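PDB 6RO8: cytochrome P450 RhF from Acinetobacter radioresistens, which probably catalyses heme-dependent monooxygenation, this chain being the cytochrome P450 heme domain of a longer protein that also carries an iron-sulfur domain. Local coordinates for residues Leu44-Phe49 against Pro54-Glu59; Met61-Val66 against Glu89-Ser94; Ile80-Cys85 against Ser328-Val333. One frame throughout, in Å; residues are numbered along the deposited sequence.

Interaction 1: Leu44-Phe49 against Pro54-Glu59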
# COMPACT_ATOMS: atom_id res chain seq x y z
N LEU A 44 9.24 -13.11 -7.98
CA LEU A 44 10.12 -14.22 -8.34
C LEU A 44 9.57 -15.54 -7.80
O LEU A 44 9.62 -16.57 -8.48
CB LEU A 44 11.54 -13.95 -7.84
CG LEU A 44 12.61 -15.00 -8.15
CD1 LEU A 44 12.73 -15.25 -9.66
CD2 LEU A 44 13.95 -14.62 -7.54
N ALA A 45 9.00 -15.52 -6.59
CA ALA A 45 8.45 -16.72 -5.99
C ALA A 45 7.30 -17.29 -6.80
O ALA A 45 7.02 -18.49 -6.71
CB ALA A 45 8.02 -16.43 -4.55
N LEU A 46 6.62 -16.47 -7.60
CA LEU A 46 5.48 -16.92 -8.38
C LEU A 46 5.83 -17.11 -9.86
O LEU A 46 4.94 -17.36 -10.68
CB LEU A 46 4.31 -15.94 -8.21
CG LEU A 46 3.81 -16.07 -6.76
CD1 LEU A 46 3.01 -14.86 -6.25
CD2 LEU A 46 3.05 -17.40 -6.54
N LYS A 47 7.12 -17.04 -10.19
CA LYS A 47 7.52 -17.10 -11.59
C LYS A 47 7.14 -18.43 -12.24
O LYS A 47 6.53 -18.45 -13.31
CB LYS A 47 9.02 -16.83 -11.70
CG LYS A 47 9.44 -16.54 -13.12
CD LYS A 47 10.74 -15.77 -13.15
CE LYS A 47 10.98 -15.22 -14.53
NZ LYS A 47 12.37 -14.68 -14.62
N GLU A 48 7.50 -19.57 -11.61
CA GLU A 48 7.10 -20.86 -12.16
C GLU A 48 5.59 -20.93 -12.35
O GLU A 48 5.09 -21.51 -13.32
CB GLU A 48 7.53 -22.01 -11.25
CG GLU A 48 8.97 -22.06 -10.78
CD GLU A 48 9.12 -22.94 -9.53
OE1 GLU A 48 8.69 -22.52 -8.42
OE2 GLU A 48 9.64 -24.07 -9.66
N PHE A 49 4.85 -20.34 -11.41
CA PHE A 49 3.39 -20.41 -11.47
C PHE A 49 2.84 -19.55 -12.60
O PHE A 49 1.90 -19.97 -13.29
CB PHE A 49 2.79 -20.00 -10.12
CG PHE A 49 3.09 -20.97 -9.01
CD1 PHE A 49 2.31 -22.10 -8.84
CD2 PHE A 49 4.16 -20.74 -8.15
CE1 PHE A 49 2.58 -23.00 -7.81
CE2 PHE A 49 4.44 -21.64 -7.12
CZ PHE A 49 3.65 -22.77 -6.95
N PRO A 54 -1.00 -20.78 -13.40
CA PRO A 54 -1.18 -19.34 -13.11
C PRO A 54 -2.16 -19.05 -12.00
O PRO A 54 -2.00 -18.05 -11.28
CB PRO A 54 -1.68 -18.78 -14.45
CG PRO A 54 -1.31 -19.81 -15.46
CD PRO A 54 -1.39 -21.13 -14.77
N ILE A 55 -3.19 -19.86 -11.85
CA ILE A 55 -4.16 -19.73 -10.77
C ILE A 55 -4.17 -21.04 -10.01
O ILE A 55 -4.35 -22.11 -10.60
CB ILE A 55 -5.56 -19.39 -11.29
CG1 ILE A 55 -5.53 -18.05 -12.04
CG2 ILE A 55 -6.55 -19.41 -10.14
CD1 ILE A 55 -6.70 -17.82 -12.97
N PHE A 56 -3.97 -20.97 -8.70
CA PHE A 56 -3.96 -22.18 -7.90
C PHE A 56 -4.46 -21.83 -6.51
O PHE A 56 -4.46 -20.67 -6.10
CB PHE A 56 -2.55 -22.79 -7.86
CG PHE A 56 -1.53 -21.92 -7.19
CD1 PHE A 56 -0.81 -20.98 -7.93
CD2 PHE A 56 -1.29 -22.03 -5.82
CE1 PHE A 56 0.12 -20.17 -7.33
CE2 PHE A 56 -0.35 -21.22 -5.21
CZ PHE A 56 0.36 -20.29 -5.97
N PHE A 57 -4.94 -22.85 -5.80
CA PHE A 57 -5.42 -22.66 -4.44
C PHE A 57 -4.34 -23.08 -3.45
O PHE A 57 -3.82 -24.20 -3.51
CB PHE A 57 -6.70 -23.45 -4.18
CG PHE A 57 -7.29 -23.17 -2.85
CD1 PHE A 57 -7.98 -21.99 -2.63
CD2 PHE A 57 -7.10 -24.05 -1.78
CE1 PHE A 57 -8.50 -21.68 -1.38
CE2 PHE A 57 -7.63 -23.75 -0.52
CZ PHE A 57 -8.32 -22.57 -0.32
N SER A 58 -4.01 -22.18 -2.53
CA SER A 58 -3.07 -22.48 -1.46
C SER A 58 -3.86 -22.88 -0.21
O SER A 58 -4.62 -22.07 0.34
CB SER A 58 -2.15 -21.29 -1.19
OG SER A 58 -1.39 -21.50 0.00
N GLU A 59 -3.69 -24.13 0.21
CA GLU A 59 -4.23 -24.55 1.49
C GLU A 59 -3.45 -23.95 2.64
O GLU A 59 -4.00 -23.79 3.74
CB GLU A 59 -4.22 -26.06 1.58
CG GLU A 59 -5.08 -26.69 0.51
CD GLU A 59 -4.92 -28.18 0.46
OE1 GLU A 59 -5.29 -28.77 -0.58
OE2 GLU A 59 -4.43 -28.76 1.45
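The rings of Phe49 and Phe56 lie one over the other in an offset stack, where the helix 47-52 of the P450 N-terminal region turns back into the first strand, 55-58, of the mixed sheet. Phe56 CZ sits 3.9 Å above the plane of the Phe49 ring, over its centre, whereas Phe49 CE1 stands over the rim of the Phe56 ring. The planes are inclined by 27° and the centroids are 4.3 Å apart. At the edges, Ala45 O approaches the Phe49 ring in its plane, and Leu46 CD2 lies in the plane of the Phe56 ring, 4.0 Å from Phe56 CZ.

The two phenylalanines reach the stack from quite different backbones. On the strand, Phe56 directs its CB toward the helix and holds its CG between N and the carbonyl carbon (chi1 64°), which lays the ring against that of Phe49. The two side chains run at about a right angle to each other in direction, although their ring planes stay close to parallel. Leu46, the residue at the N-cap of the helix, closes the edge of the cluster with one methyl. It also touches Phe31, Thr67 and Val344, while Phe49 packs on Leu24 of the helix 20-29 and Phe56 on Ile65 of the adjoining strand. A small hydrophobic core thus fastens the helix to the edge strand of the sheet, away from the heme and its ligands.

No hydrogen bond links the two segments. The backbones come closest at Phe49 and Pro54, whose CA atoms are 5.0 Å apart. Pro54 has no N-H to offer, but its CA makes a C-H...O contact with the helical carbonyl, Pro54 CA lying 3.1 Å from Phe49 O.

Interaction 2: Met61-Val66 against Glu89-Ser94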
# COMPACT_ATOMS: atom_id res chain seq x y z
N MET A 61 -2.77 -21.00 3.09
CA MET A 61 -3.37 -19.76 3.54
C MET A 61 -4.82 -19.57 3.13
O MET A 61 -5.33 -18.46 3.23
CB MET A 61 -2.53 -18.59 3.07
CG MET A 61 -1.10 -18.82 3.41
SD MET A 61 -0.26 -17.52 2.68
CE MET A 61 -0.86 -17.84 1.04
N GLY A 62 -5.49 -20.63 2.68
CA GLY A 62 -6.92 -20.57 2.44
C GLY A 62 -7.35 -19.63 1.34
O GLY A 62 -8.50 -19.18 1.34
N TYR A 63 -6.47 -19.33 0.39
CA TYR A 63 -6.74 -18.31 -0.61
C TYR A 63 -6.41 -18.86 -1.99
O TYR A 63 -5.45 -19.62 -2.16
CB TYR A 63 -5.90 -17.03 -0.36
CG TYR A 63 -6.58 -15.96 0.47
CD1 TYR A 63 -6.69 -16.09 1.85
CD2 TYR A 63 -7.06 -14.80 -0.12
CE1 TYR A 63 -7.30 -15.11 2.61
CE2 TYR A 63 -7.67 -13.80 0.64
CZ TYR A 63 -7.78 -13.97 2.01
OH TYR A 63 -8.40 -12.99 2.77
N TRP A 64 -7.21 -18.48 -2.98
CA TRP A 64 -6.74 -18.66 -4.34
C TRP A 64 -5.60 -17.68 -4.61
O TRP A 64 -5.60 -16.54 -4.11
CB TRP A 64 -7.88 -18.44 -5.33
CG TRP A 64 -8.88 -19.55 -5.34
CD1 TRP A 64 -10.06 -19.59 -4.66
CD2 TRP A 64 -8.80 -20.77 -6.08
NE1 TRP A 64 -10.72 -20.77 -4.92
CE2 TRP A 64 -9.97 -21.51 -5.79
CE3 TRP A 64 -7.85 -21.31 -6.96
CZ2 TRP A 64 -10.21 -22.76 -6.35
CZ3 TRP A 64 -8.09 -22.56 -7.50
CH2 TRP A 64 -9.27 -23.27 -7.20
N ILE A 65 -4.62 -18.12 -5.38
CA ILE A 65 -3.51 -17.26 -5.78
C ILE A 65 -3.62 -16.99 -7.28
O ILE A 65 -3.75 -17.92 -8.09
CB ILE A 65 -2.15 -17.88 -5.41
CG1 ILE A 65 -2.14 -18.38 -3.96
CG2 ILE A 65 -1.03 -16.87 -5.68
CD1 ILE A 65 -1.85 -17.35 -2.91
N VAL A 66 -3.57 -15.72 -7.65
CA VAL A 66 -3.74 -15.28 -9.03
C VAL A 66 -2.46 -14.54 -9.42
O VAL A 66 -2.13 -13.51 -8.82
CB VAL A 66 -4.98 -14.39 -9.16
CG1 VAL A 66 -5.22 -14.02 -10.58
CG2 VAL A 66 -6.18 -15.13 -8.59
N GLU A 89 -9.89 -7.31 5.80
CA GLU A 89 -10.18 -8.39 6.73
C GLU A 89 -8.90 -8.96 7.34
O GLU A 89 -7.86 -9.05 6.68
CB GLU A 89 -10.95 -9.46 5.97
CG GLU A 89 -11.27 -10.75 6.70
CD GLU A 89 -11.88 -11.74 5.75
OE1 GLU A 89 -11.13 -12.54 5.15
OE2 GLU A 89 -13.11 -11.68 5.55
N LYS A 90 -8.99 -9.36 8.60
CA LYS A 90 -7.80 -9.85 9.28
C LYS A 90 -7.42 -11.22 8.74
O LYS A 90 -8.24 -12.13 8.66
CB LYS A 90 -8.02 -9.91 10.79
CG LYS A 90 -6.79 -10.43 11.51
CD LYS A 90 -6.85 -10.32 13.03
CE LYS A 90 -5.50 -10.68 13.69
NZ LYS A 90 -5.09 -12.12 13.67
N LEU A 91 -6.16 -11.36 8.34
CA LEU A 91 -5.76 -12.54 7.60
C LEU A 91 -5.89 -13.79 8.46
O LEU A 91 -6.61 -14.74 8.10
CB LEU A 91 -4.33 -12.37 7.10
CG LEU A 91 -3.89 -13.45 6.13
CD1 LEU A 91 -4.69 -13.31 4.84
CD2 LEU A 91 -2.43 -13.23 5.88
N THR A 92 -5.21 -13.81 9.59
CA THR A 92 -5.30 -14.99 10.45
C THR A 92 -6.25 -14.73 11.62
O THR A 92 -6.27 -13.62 12.18
CB THR A 92 -3.92 -15.37 10.98
OG1 THR A 92 -3.62 -14.61 12.15
CG2 THR A 92 -2.85 -15.08 9.93
N PRO A 93 -7.09 -15.69 11.98
CA PRO A 93 -8.10 -15.44 13.02
C PRO A 93 -7.49 -14.95 14.32
O PRO A 93 -6.38 -15.33 14.70
CB PRO A 93 -8.78 -16.80 13.20
CG PRO A 93 -8.65 -17.44 11.88
CD PRO A 93 -7.31 -16.98 11.31
N SER A 94 -8.24 -14.07 14.99
CA SER A 94 -7.77 -13.51 16.24
C SER A 94 -7.92 -14.55 17.34
O SER A 94 -8.92 -15.26 17.41
CB SER A 94 -8.54 -12.23 16.56
OG SER A 94 -8.82 -11.47 15.38
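Tyr63, which meets Glu89 and Leu91, opens the strand 63-66 as the second residue of a G1 beta bulge, Gly62 (positive phi) and Tyr63 together facing Ser58, whereas the segment 89-94 follows an irregular path with neither helix nor strand. The CB of Tyr63 points toward that loop. The ring extends across to Leu91, whose CD1 lies 3.9 Å from Tyr63 CE1, arriving obliquely. Leu91 has its CG anti to the backbone N (chi1 -170°), and this carries the isobutyl end nearer to the tyrosine than its CB direction alone would suggest. Within its own segment Tyr63 is met at the ring edge by Met61 O, in the plane of the ring.

At the far end of the ring the contact becomes polar without becoming a bond. Glu89, its chain extended from CG outward, brings OE1 to 3.6 Å from Tyr63 OH, with the carboxylate turned 72° from the ring. The groups are instead tied to third parties: Glu89 OE1 forms a salt bridge with Lys340, and Tyr63 OH is hydrogen-bonded to Arg321 NH1. The same NH1 also binds Glu89 O, so one guanidinium nitrogen links strand and loop, between which no direct hydrogen bond forms.

The loop belongs to the region between strand 82-83 and helix 96-104, part of the stretch that P450s place between their B and C helices. It lies against the sheet beside strand 340-343, where Leu91 touches Phe342 and the Tyr63 ring also meets that of Phe342, while strand 63-66 is flanked by strand 55-58 and, at Val66, touched by helix 69-77.

Interaction 3: Ile80-Cys85 against Ser328-Val333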
# COMPACT_ATOMS: atom_id res chain seq x y z
N ILE A 80 -18.69 -6.70 -8.82
CA ILE A 80 -19.90 -7.35 -8.33
C ILE A 80 -19.62 -8.83 -8.05
O ILE A 80 -19.85 -9.32 -6.93
CB ILE A 80 -21.09 -7.13 -9.30
CG1 ILE A 80 -20.71 -7.44 -10.74
CG2 ILE A 80 -21.53 -5.66 -9.24
CD1 ILE A 80 -21.77 -8.23 -11.54
N THR A 81 -19.02 -9.54 -9.01
CA THR A 81 -18.58 -10.91 -8.76
C THR A 81 -17.49 -10.97 -7.70
O THR A 81 -17.59 -11.73 -6.73
CB THR A 81 -18.07 -11.55 -10.05
OG1 THR A 81 -18.90 -11.12 -11.14
CG2 THR A 81 -18.13 -13.06 -9.93
N PHE A 82 -16.42 -10.20 -7.89
CA PHE A 82 -15.27 -10.21 -6.99
C PHE A 82 -15.31 -8.93 -6.17
O PHE A 82 -14.94 -7.86 -6.65
CB PHE A 82 -13.98 -10.35 -7.78
CG PHE A 82 -14.07 -11.38 -8.84
CD1 PHE A 82 -14.10 -12.72 -8.51
CD2 PHE A 82 -14.18 -11.00 -10.17
CE1 PHE A 82 -14.21 -13.67 -9.49
CE2 PHE A 82 -14.28 -11.96 -11.14
CZ PHE A 82 -14.30 -13.30 -10.80
N SER A 83 -15.74 -9.05 -4.93
CA SER A 83 -15.97 -7.88 -4.11
C SER A 83 -14.79 -7.63 -3.17
O SER A 83 -14.02 -8.54 -2.82
CB SER A 83 -17.25 -8.02 -3.29
OG SER A 83 -16.97 -8.41 -1.96
N ALA A 84 -14.68 -6.38 -2.76
CA ALA A 84 -13.59 -5.88 -1.95
C ALA A 84 -13.80 -6.09 -0.46
O ALA A 84 -12.99 -5.62 0.33
CB ALA A 84 -13.39 -4.39 -2.22
N CYS A 85 -14.87 -6.80 -0.07
CA CYS A 85 -15.28 -6.84 1.34
C CYS A 85 -14.16 -7.34 2.24
O CYS A 85 -13.97 -6.83 3.35
CB CYS A 85 -16.54 -7.68 1.50
SG CYS A 85 -16.41 -9.43 1.04
N SER A 328 -18.24 -18.50 -10.41
CA SER A 328 -17.62 -17.71 -11.46
C SER A 328 -16.42 -18.50 -11.94
O SER A 328 -15.99 -19.46 -11.29
CB SER A 328 -17.21 -16.34 -10.94
OG SER A 328 -16.62 -16.47 -9.65
N GLU A 329 -15.86 -18.08 -13.06
CA GLU A 329 -14.61 -18.71 -13.45
C GLU A 329 -13.70 -17.71 -14.15
O GLU A 329 -14.16 -16.76 -14.79
CB GLU A 329 -14.86 -19.95 -14.31
CG GLU A 329 -15.55 -19.68 -15.62
CD GLU A 329 -14.56 -19.33 -16.71
OE1 GLU A 329 -14.61 -18.20 -17.23
OE2 GLU A 329 -13.70 -20.19 -17.01
N VAL A 330 -12.41 -17.92 -13.97
CA VAL A 330 -11.35 -17.10 -14.55
C VAL A 330 -10.34 -18.07 -15.15
O VAL A 330 -9.86 -18.97 -14.45
CB VAL A 330 -10.70 -16.18 -13.51
CG1 VAL A 330 -9.62 -15.31 -14.13
CG2 VAL A 330 -11.76 -15.31 -12.84
N SER A 331 -10.05 -17.92 -16.44
CA SER A 331 -9.05 -18.73 -17.14
C SER A 331 -9.12 -20.21 -16.78
O SER A 331 -8.11 -20.84 -16.43
CB SER A 331 -7.64 -18.19 -16.89
OG SER A 331 -7.39 -17.06 -17.70
N GLY A 332 -10.33 -20.78 -16.83
CA GLY A 332 -10.48 -22.21 -16.67
C GLY A 332 -10.55 -22.72 -15.25
O GLY A 332 -10.48 -23.94 -15.04
N VAL A 333 -10.69 -21.83 -14.26
CA VAL A 333 -10.77 -22.20 -12.85
C VAL A 333 -12.08 -21.64 -12.29
O VAL A 333 -12.33 -20.43 -12.40
CB VAL A 333 -9.56 -21.66 -12.07
CG1 VAL A 333 -9.57 -22.15 -10.61
CG2 VAL A 333 -8.28 -22.05 -12.78
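Thr81, just before the short edge strand 82-83 of the mixed sheet, and Phe82, its first residue, face Ser328 and Val330 on a separate beta hairpin, whose type I' turn from Val330 to Val333 returns the chain into strand 333-335. The backbones do not pair: the nearest CA atoms, those of Thr81 and Ser328, are 7.4 Å apart, and side chains alone bridge the gap.

Thr81 presents its methyl. With CG2 anti to the backbone N, the branch comes to 3.6 Å from Ser328 CB, while Thr81 OG1 is left beside the backbone N and is hydrogen-bonded to Asp78. Thr81 also lies over one face of the neighbouring Phe82 ring, its CB 3.9 Å above the ring plane and close to the centre. The far end of that ring reaches the hairpin: Phe82 CZ is 3.8 Å from Val330 CG2 and Phe82 CE1 is 3.7 Å from Ser328 OG, both partners approaching obliquely. Phe335 and Ile75 enlarge this apolar group, touching Phe82 and Val330 alike. Phe82 further packs against Arg322, a heme-binding residue, which places the contact near the heme pocket.

No hydrogen bond crosses between the two segments. Ser328 OG spends its bond on Thr326 O, and the polar end of Thr81 is directed to Asp78. With both hydroxyls bonded elsewhere, carbon contacts predominate, Thr81 CG2 on Ser328 CB and Phe82 CZ on Val330 CG2, and the hairpin is met here by van der Waals contact.

How the interactions relate
The three contacts sit on the same side of the chain's centre, around one mixed sheet, with their centres 15 to 17 Å apart. Interactions 1 and 2 join directly, since strands 55-58 and 63-66 are neighbours: Phe56 O lies 2.7 Å from Ile65 N, a probable hydrogen bond. The hairpin of interaction 3 approaches both. Ile55 CD1 is 3.7 Å from Val330 O, and Trp64 CZ3 is 3.5 Å from Val333 CG1. Interaction 1 lies away from the heme pocket, whereas the side chains of Phe82 and Tyr63 come about 4 Å and 7 Å from that of heme-binding Arg322, and about 10 Å and 13 Å from the heme.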